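Local coordinates for protein Ceg4 (Legionella pneumophila subsp. pneumophila, PDB 6AOK) that acts as a HAD-like phosphotyrosine phosphatase, a bacterial effector that attenuates the activation of eukaryotic MAPK pathways, at residues T34-Y37 / Q38-Q42; G43-K46 / D47-Q50; N114-E117 / Y118-V122. All blocks are in the same frame, centred on the assembly; numbering follows the deposited sequence.

Contact 1 (T34-Y37 / Q38-Q42)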
loop_
_atom_site.group_PDB
_atom_site.type_symbol
_atom_site.label_atom_id
_atom_site.label_comp_id
_atom_site.label_asym_id
_atom_site.label_seq_id
_atom_site.Cartn_x
_atom_site.Cartn_y
_atom_site.Cartn_z
ATOM N N THR A 34 18.338 6.450 -0.738
ATOM C CA THR A 34 19.354 5.418 -0.871
ATOM C C THR A 34 19.857 5.349 -2.308
ATOM O O THR A 34 19.154 5.731 -3.255
ATOM C CB THR A 34 18.790 4.043 -0.475
ATOM O OG1 THR A 34 17.703 3.696 -1.365
ATOM C CG2 THR A 34 18.306 4.060 0.941
ATOM N N GLU A 35 21.059 4.762 -2.482
ATOM C CA GLU A 35 21.534 4.561 -3.852
ATOM C C GLU A 35 20.540 3.716 -4.632
ATOM O O GLU A 35 20.275 4.000 -5.801
ATOM C CB GLU A 35 22.906 3.898 -3.909
ATOM C CG GLU A 35 24.030 4.713 -3.342
ATOM C CD GLU A 35 24.290 5.992 -4.129
ATOM O OE1 GLU A 35 24.077 6.038 -5.349
ATOM O OE2 GLU A 35 24.698 6.968 -3.495
ATOM N N PHE A 36 19.956 2.692 -3.995
ATOM C CA PHE A 36 19.070 1.803 -4.735
ATOM C C PHE A 36 17.864 2.540 -5.289
ATOM O O PHE A 36 17.587 2.467 -6.477
ATOM C CB PHE A 36 18.608 0.618 -3.886
ATOM C CG PHE A 36 17.606 -0.231 -4.620
ATOM C CD1 PHE A 36 17.966 -0.873 -5.810
ATOM C CD2 PHE A 36 16.299 -0.314 -4.181
ATOM C CE1 PHE A 36 17.028 -1.642 -6.514
ATOM C CE2 PHE A 36 15.332 -1.091 -4.880
ATOM C CZ PHE A 36 15.706 -1.751 -6.037
ATOM N N TYR A 37 17.150 3.287 -4.455
ATOM C CA TYR A 37 16.009 4.037 -4.970
ATOM C C TYR A 37 16.442 5.043 -6.038
ATOM O O TYR A 37 15.779 5.209 -7.082
ATOM C CB TYR A 37 15.333 4.760 -3.819
ATOM C CG TYR A 37 14.026 5.416 -4.171
ATOM C CD1 TYR A 37 13.989 6.678 -4.776
ATOM C CD2 TYR A 37 12.831 4.771 -3.894
ATOM C CE1 TYR A 37 12.759 7.267 -5.097
ATOM C CE2 TYR A 37 11.607 5.349 -4.190
ATOM C CZ TYR A 37 11.575 6.580 -4.792
ATOM O OH TYR A 37 10.357 7.139 -5.110
ATOM N N GLN A 38 17.527 5.750 -5.779
ATOM C CA GLN A 38 17.977 6.772 -6.728
ATOM C C GLN A 38 18.377 6.149 -8.053
ATOM O O GLN A 38 18.243 6.789 -9.113
ATOM C CB GLN A 38 19.151 7.563 -6.124
ATOM C CG GLN A 38 18.653 8.439 -4.923
ATOM C CD GLN A 38 17.935 9.687 -5.396
ATOM O OE1 GLN A 38 18.315 10.318 -6.391
ATOM N NE2 GLN A 38 16.973 10.093 -4.657
ATOM N N SER A 39 18.881 4.909 -8.027
ATOM C CA SER A 39 19.241 4.211 -9.271
ATOM C C SER A 39 18.038 3.923 -10.154
ATOM O O SER A 39 18.209 3.620 -11.354
ATOM C CB SER A 39 19.980 2.891 -8.951
ATOM O OG SER A 39 19.053 1.846 -8.529
ATOM N N LEU A 40 16.822 3.991 -9.602
ATOM C CA LEU A 40 15.637 3.768 -10.422
ATOM C C LEU A 40 15.204 5.019 -11.175
ATOM O O LEU A 40 14.242 4.951 -11.950
ATOM C CB LEU A 40 14.455 3.299 -9.560
ATOM C CG LEU A 40 14.711 2.065 -8.677
ATOM C CD1 LEU A 40 13.573 1.850 -7.709
ATOM C CD2 LEU A 40 14.823 0.835 -9.591
ATOM N N LEU A 41 15.836 6.165 -10.940
ATOM C CA LEU A 41 15.435 7.395 -11.622
ATOM C C LEU A 41 16.254 7.584 -12.895
ATOM O O LEU A 41 17.448 7.320 -12.915
ATOM C CB LEU A 41 15.603 8.608 -10.691
ATOM C CG LEU A 41 14.911 8.435 -9.309
ATOM C CD1 LEU A 41 15.239 9.666 -8.387
ATOM C CD2 LEU A 41 13.402 8.318 -9.489
ATOM N N GLN A 42 15.606 8.070 -13.953
ATOM C CA GLN A 42 16.341 8.474 -15.142
ATOM C C GLN A 42 17.400 9.509 -14.770
ATOM O O GLN A 42 17.168 10.364 -13.913
ATOM C CB GLN A 42 15.363 9.061 -16.172
ATOM C CG GLN A 42 14.364 8.007 -16.685
ATOM C CD GLN A 42 13.379 8.628 -17.653
ATOM O OE1 GLN A 42 13.751 9.503 -18.440
ATOM N NE2 GLN A 42 12.119 8.216 -17.575
#

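Contact 2 (G43-K46 / D47-Q50)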
loop_
_atom_site.group_PDB
_atom_site.type_symbol
_atom_site.label_atom_id
_atom_site.label_comp_id
_atom_site.label_asym_id
_atom_site.label_seq_id
_atom_site.Cartn_x
_atom_site.Cartn_y
_atom_site.Cartn_z
ATOM N N GLY A 43 18.567 9.407 -15.395
ATOM C CA GLY A 43 19.662 10.351 -15.146
ATOM C C GLY A 43 20.488 10.064 -13.919
ATOM O O GLY A 43 21.354 10.876 -13.573
ATOM N N TYR A 44 20.244 8.926 -13.249
ATOM C CA TYR A 44 20.977 8.533 -12.058
ATOM C C TYR A 44 22.477 8.618 -12.225
ATOM O O TYR A 44 23.043 8.139 -13.209
ATOM C CB TYR A 44 20.629 7.077 -11.720
ATOM C CG TYR A 44 21.510 6.476 -10.656
ATOM C CD1 TYR A 44 21.464 6.961 -9.349
ATOM C CD2 TYR A 44 22.312 5.361 -10.936
ATOM C CE1 TYR A 44 22.203 6.359 -8.326
ATOM C CE2 TYR A 44 23.092 4.767 -9.923
ATOM C CZ TYR A 44 23.009 5.257 -8.624
ATOM O OH TYR A 44 23.766 4.688 -7.603
ATOM N N LYS A 45 23.125 9.176 -11.224
ATOM C CA LYS A 45 24.567 9.174 -11.128
ATOM C C LYS A 45 24.898 8.734 -9.725
ATOM O O LYS A 45 24.290 9.210 -8.768
ATOM C CB LYS A 45 25.156 10.553 -11.430
ATOM C CG LYS A 45 24.920 10.975 -12.859
ATOM C CD LYS A 45 25.734 12.208 -13.174
ATOM C CE LYS A 45 25.381 13.357 -12.224
ATOM N NZ LYS A 45 26.627 14.081 -11.819
ATOM N N LYS A 46 25.828 7.797 -9.615
ATOM C CA LYS A 46 26.163 7.235 -8.325
ATOM C C LYS A 46 26.588 8.321 -7.340
ATOM O O LYS A 46 27.366 9.220 -7.682
ATOM C CB LYS A 46 27.277 6.222 -8.503
ATOM C CG LYS A 46 27.552 5.447 -7.240
ATOM C CD LYS A 46 28.056 4.026 -7.522
ATOM C CE LYS A 46 27.709 3.124 -6.324
ATOM N NZ LYS A 46 28.708 2.023 -6.041
ATOM N N ASP A 47 26.051 8.244 -6.120
ATOM C CA ASP A 47 26.360 9.181 -5.045
ATOM C C ASP A 47 25.862 10.593 -5.340
ATOM O O ASP A 47 26.384 11.578 -4.769
ATOM C CB ASP A 47 27.871 9.197 -4.764
ATOM C CG ASP A 47 28.174 9.519 -3.338
ATOM O OD1 ASP A 47 27.289 9.264 -2.474
ATOM O OD2 ASP A 47 29.281 10.066 -3.091
ATOM N N VAL A 48 24.889 10.724 -6.255
ATOM C CA VAL A 48 24.169 11.970 -6.492
ATOM C C VAL A 48 22.703 11.700 -6.242
ATOM O O VAL A 48 22.191 10.669 -6.678
ATOM C CB VAL A 48 24.365 12.508 -7.921
ATOM C CG1 VAL A 48 23.567 13.811 -8.088
ATOM C CG2 VAL A 48 25.878 12.731 -8.229
ATOM N N GLU A 49 22.031 12.592 -5.536
ATOM C CA GLU A 49 20.595 12.451 -5.324
ATOM C C GLU A 49 19.827 13.417 -6.218
ATOM O O GLU A 49 20.203 14.568 -6.359
ATOM C CB GLU A 49 20.240 12.701 -3.846
ATOM C CG GLU A 49 20.635 11.550 -2.928
ATOM C CD GLU A 49 20.972 12.015 -1.516
ATOM O OE1 GLU A 49 20.278 12.910 -1.011
ATOM O OE2 GLU A 49 21.957 11.519 -0.926
ATOM N N GLN A 50 18.740 12.935 -6.812
ATOM C CA GLN A 50 17.826 13.774 -7.564
ATOM C C GLN A 50 16.524 13.842 -6.792
ATOM O O GLN A 50 16.261 12.992 -5.944
ATOM C CB GLN A 50 17.568 13.194 -8.962
ATOM C CG GLN A 50 18.854 13.067 -9.794
ATOM C CD GLN A 50 18.491 12.562 -11.173
ATOM O OE1 GLN A 50 18.372 13.369 -12.117
ATOM N NE2 GLN A 50 18.270 11.215 -11.302
HETATM O O HOH W 1 21.524 10.676 -9.371
#

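Contact 3 (N114-E117 / Y118-V122)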
loop_
_atom_site.group_PDB
_atom_site.type_symbol
_atom_site.label_atom_id
_atom_site.label_comp_id
_atom_site.label_asym_id
_atom_site.label_seq_id
_atom_site.Cartn_x
_atom_site.Cartn_y
_atom_site.Cartn_z
ATOM N N ASN A 114 5.484 8.679 -1.159
ATOM C CA ASN A 114 6.252 8.043 -2.234
ATOM C C ASN A 114 5.496 8.220 -3.551
ATOM O O ASN A 114 4.640 9.118 -3.680
ATOM C CB ASN A 114 6.499 6.563 -1.921
ATOM C CG ASN A 114 7.780 6.014 -2.541
ATOM O OD1 ASN A 114 8.034 6.207 -3.741
ATOM N ND2 ASN A 114 8.592 5.285 -1.729
ATOM N N ARG A 115 5.776 7.395 -4.552
ATOM C CA ARG A 115 5.184 7.676 -5.850
ATOM C C ARG A 115 4.674 6.376 -6.427
ATOM O O ARG A 115 5.230 5.307 -6.172
ATOM C CB ARG A 115 6.189 8.329 -6.811
ATOM C CG ARG A 115 7.485 7.542 -6.931
ATOM C CD ARG A 115 8.530 8.432 -7.525
ATOM N NE ARG A 115 8.259 8.727 -8.930
ATOM C CZ ARG A 115 9.066 9.440 -9.706
ATOM N NH1 ARG A 115 10.205 9.965 -9.209
ATOM N NH2 ARG A 115 8.731 9.638 -10.994
ATOM N N ALA A 116 3.576 6.478 -7.185
ATOM C CA ALA A 116 2.951 5.300 -7.795
ATOM C C ALA A 116 3.938 4.468 -8.614
ATOM O O ALA A 116 3.859 3.229 -8.604
ATOM C CB ALA A 116 1.779 5.749 -8.682
ATOM N N GLU A 117 4.861 5.095 -9.349
ATOM C CA GLU A 117 5.707 4.245 -10.207
ATOM C C GLU A 117 6.543 3.304 -9.352
ATOM O O GLU A 117 6.763 2.134 -9.717
ATOM C CB GLU A 117 6.626 5.055 -11.134
ATOM C CG GLU A 117 5.911 6.014 -12.002
ATOM C CD GLU A 117 5.944 7.440 -11.410
ATOM O OE1 GLU A 117 5.572 7.672 -10.220
ATOM O OE2 GLU A 117 6.348 8.329 -12.155
ATOM N N TYR A 118 6.965 3.782 -8.192
ATOM C CA TYR A 118 7.836 2.984 -7.340
ATOM C C TYR A 118 7.053 1.869 -6.677
ATOM O O TYR A 118 7.497 0.709 -6.629
ATOM C CB TYR A 118 8.454 3.877 -6.262
ATOM C CG TYR A 118 9.310 3.047 -5.341
ATOM C CD1 TYR A 118 8.932 2.799 -4.020
ATOM C CD2 TYR A 118 10.506 2.493 -5.818
ATOM C CE1 TYR A 118 9.767 1.996 -3.164
ATOM C CE2 TYR A 118 11.326 1.716 -4.988
ATOM C CZ TYR A 118 10.946 1.472 -3.674
ATOM O OH TYR A 118 11.769 0.771 -2.821
ATOM N N ILE A 119 5.885 2.218 -6.135
ATOM C CA ILE A 119 5.031 1.240 -5.476
ATOM C C ILE A 119 4.654 0.127 -6.448
ATOM O O ILE A 119 4.769 -1.052 -6.119
ATOM C CB ILE A 119 3.789 1.945 -4.875
ATOM C CG1 ILE A 119 4.224 2.863 -3.712
ATOM C CG2 ILE A 119 2.759 0.920 -4.474
ATOM C CD1 ILE A 119 3.106 3.875 -3.310
ATOM N N LYS A 120 4.266 0.484 -7.683
ATOM C CA LYS A 120 3.900 -0.536 -8.659
ATOM C C LYS A 120 5.090 -1.422 -9.022
ATOM O O LYS A 120 4.918 -2.625 -9.292
ATOM C CB LYS A 120 3.334 0.120 -9.907
ATOM C CG LYS A 120 1.980 0.764 -9.687
ATOM C CD LYS A 120 1.548 1.226 -11.085
ATOM C CE LYS A 120 0.504 2.194 -11.022
ATOM N NZ LYS A 120 0.260 2.652 -12.464
ATOM N N ALA A 121 6.295 -0.847 -9.071
ATOM C CA ALA A 121 7.472 -1.681 -9.343
ATOM C C ALA A 121 7.725 -2.664 -8.206
ATOM O O ALA A 121 8.152 -3.791 -8.461
ATOM C CB ALA A 121 8.718 -0.833 -9.579
ATOM N N VAL A 122 7.505 -2.257 -6.944
ATOM C CA VAL A 122 7.697 -3.189 -5.833
ATOM C C VAL A 122 6.702 -4.343 -5.915
ATOM O O VAL A 122 7.067 -5.518 -5.742
ATOM C CB VAL A 122 7.582 -2.475 -4.468
ATOM C CG1 VAL A 122 7.573 -3.561 -3.326
ATOM C CG2 VAL A 122 8.784 -1.492 -4.296
#

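Contact 1 (T34-Y37 / Q38-Q42)
Thr34 opens this short helix, and its carbonyl O receives the first i to i+4 bond, a nearly straight one from Gln38 N at 3.0 Å (N-H...O 166°). Its hydroxyl is the N-cap: OG1 accepts Tyr37 N at 3.2 Å and also bonds Thr31 O in the preceding loop, a double task that suits a small beta-hydroxylated residue. The CG methylene of Gln38, its chain bent at chi2, folds back to 3.2 Å from Thr34 O. One residue on, Glu35 O continues the ladder by taking Ser39 N at 2.8 Å. Phe36 then differs, because its O meets the side chain of Ser39: OG donates to it at 2.6 Å, tilted only slightly from the carbonyl plane. A chi1 of 78° sets OG between the backbone N and carbonyl carbon of Ser39, within reach of the previous turn, so the small serine returns its hydroxyl to the helix backbone. The Phe36 ring comes loosely to Leu40, CE2 to CD1 4.4 Å, and both side chains turn to helix 60-71. Tyr37 O takes Leu40 N in an i to i+3 bond, the donor lying above the carbonyl plane. This is a short helix capped at its N-terminus, inserted after the first sheet strand, consistent with the position at which many HAD phosphatases carry a cap, with Tyr37 near the magnesium-binding Asp20.

Contact 2 (G43-K46 / D47-Q50)
Lys45 and Val48 close a type II beta turn, and the tight part of the contact is gathered there. Val48 N donates to Lys45 O at 3.0 Å, bending the chain back so that the two arms run in roughly opposite directions. Asp47 occupies the third turn position with a positive phi of 66°, a left-handed conformation that aspartate tolerates better than most residues with a side chain. At the two ends of the turn the side chains of Lys45 and Val48 run alongside each other: CG2 of Val48 touches Lys45 CB at 3.9 Å, and the lysine, bent at chi3 and chi4, brings NZ to 3.9 Å from the same methyl. An aliphatic stem with a charged tip is well placed here, since it covers a valine while its amine stays near solvent.

On the side away from the turn's bend, a water spans Lys45 N and Val48 O, accepting from the former at 2.9 Å and probably donating to the latter at 2.8 Å. At the open end Gln50 reaches back in an extended chain to Gly43, yet NE2 stays 3.6 Å from Tyr44 N and bonds Gln42 O instead. Gly43 itself has a positive phi, easily borne without a side chain.

The hairpin-like loop hangs on helix 35-39. Glu35 OE1 is gripped by both Tyr44 OH and Asp47 N, Gln38 OE1 takes Gln50 N, and the chain then runs on toward helix 60-71.

Contact 3 (N114-E117 / Y118-V122)
Arg115 O begins the helical ladder, taking Ile119 N nearly along the carbonyl direction at 3.2 Å and Tyr118 N more weakly, while Ala116 O and Glu117 O accept Lys120 N and Ala121 N in turn. Arg115 holds the N-cap position of helix 116-125, and Glu140 OE1 accepts Ala116 N. Just before the helix, Asn114 folds its amide back on the chain: OD1 accepts Arg115 N at 2.7 Å, on a lone pair in the carbonyl plane. The amide plane lies within 3° of the Tyr118 ring plane, but ND2 comes to 3.4 Å from CD1 of the ring obliquely, not as a stack. Asparagine suits the place because both ends of its amide are used, ND2 also donating to Asp20 OD2 and OD1 accepting Tyr37 OH. Tyr118 sends its ring back toward this site with CG anti to the backbone N (chi1 178°), and Val122 CG2 sits 3.7 Å above the ring plane, toward its rim.

The Arg115 side chain crosses Tyr118, CG meeting CB at 3.8 Å, before its guanidinium reaches Glu117. NE and NH2 grip the carboxylate side-on, at 3.2 Å to OE1 and 3.0 Å to OE2, almost straight and in the guanidinium plane, though each oxygen is met from above the carboxylate plane. Thr55 O and Tyr52 O hold NH1, so the buried guanidinium is fixed from several sides, while Glu117 OE2 also bonds a Tris molecule, probably from the crystallisation liquor. On the exposed flank the methylenes of Lys120 lie along Ala116 O, CG at 3.3 Å.

Strand 106-111 adjoins the one leading to the HAD-type aspartates, and its end, with Thr112 OG1 bonded to Asn114 N, probably corresponds to HAD motif II, beside the magnesium site.

Contacts 1 and 3 are both helix starts, partly buried and near the magnesium-binding Asp20; contact 2 is a surface turn away from the site. Contact 1 belongs to the insertion after strand 13-17, contact 3 to the sheet-bearing domain, and the two meet directly through Tyr37, Leu40, Asn114, Arg115 and Tyr118, a chiefly aromatic and aliphatic join with one hydrogen bond, Tyr37 OH to Asn114 OD1, and helix 60-71 packed against both. Contact 2 touches contact 1 alone, through polar side chains of helix 35-39, and stays about 8 Å from contact 3 at the nearest atoms. Chemistry follows place: a hydroxyl cap in contact 1, water and lysine in contact 2, a buried guanidinium in contact 3.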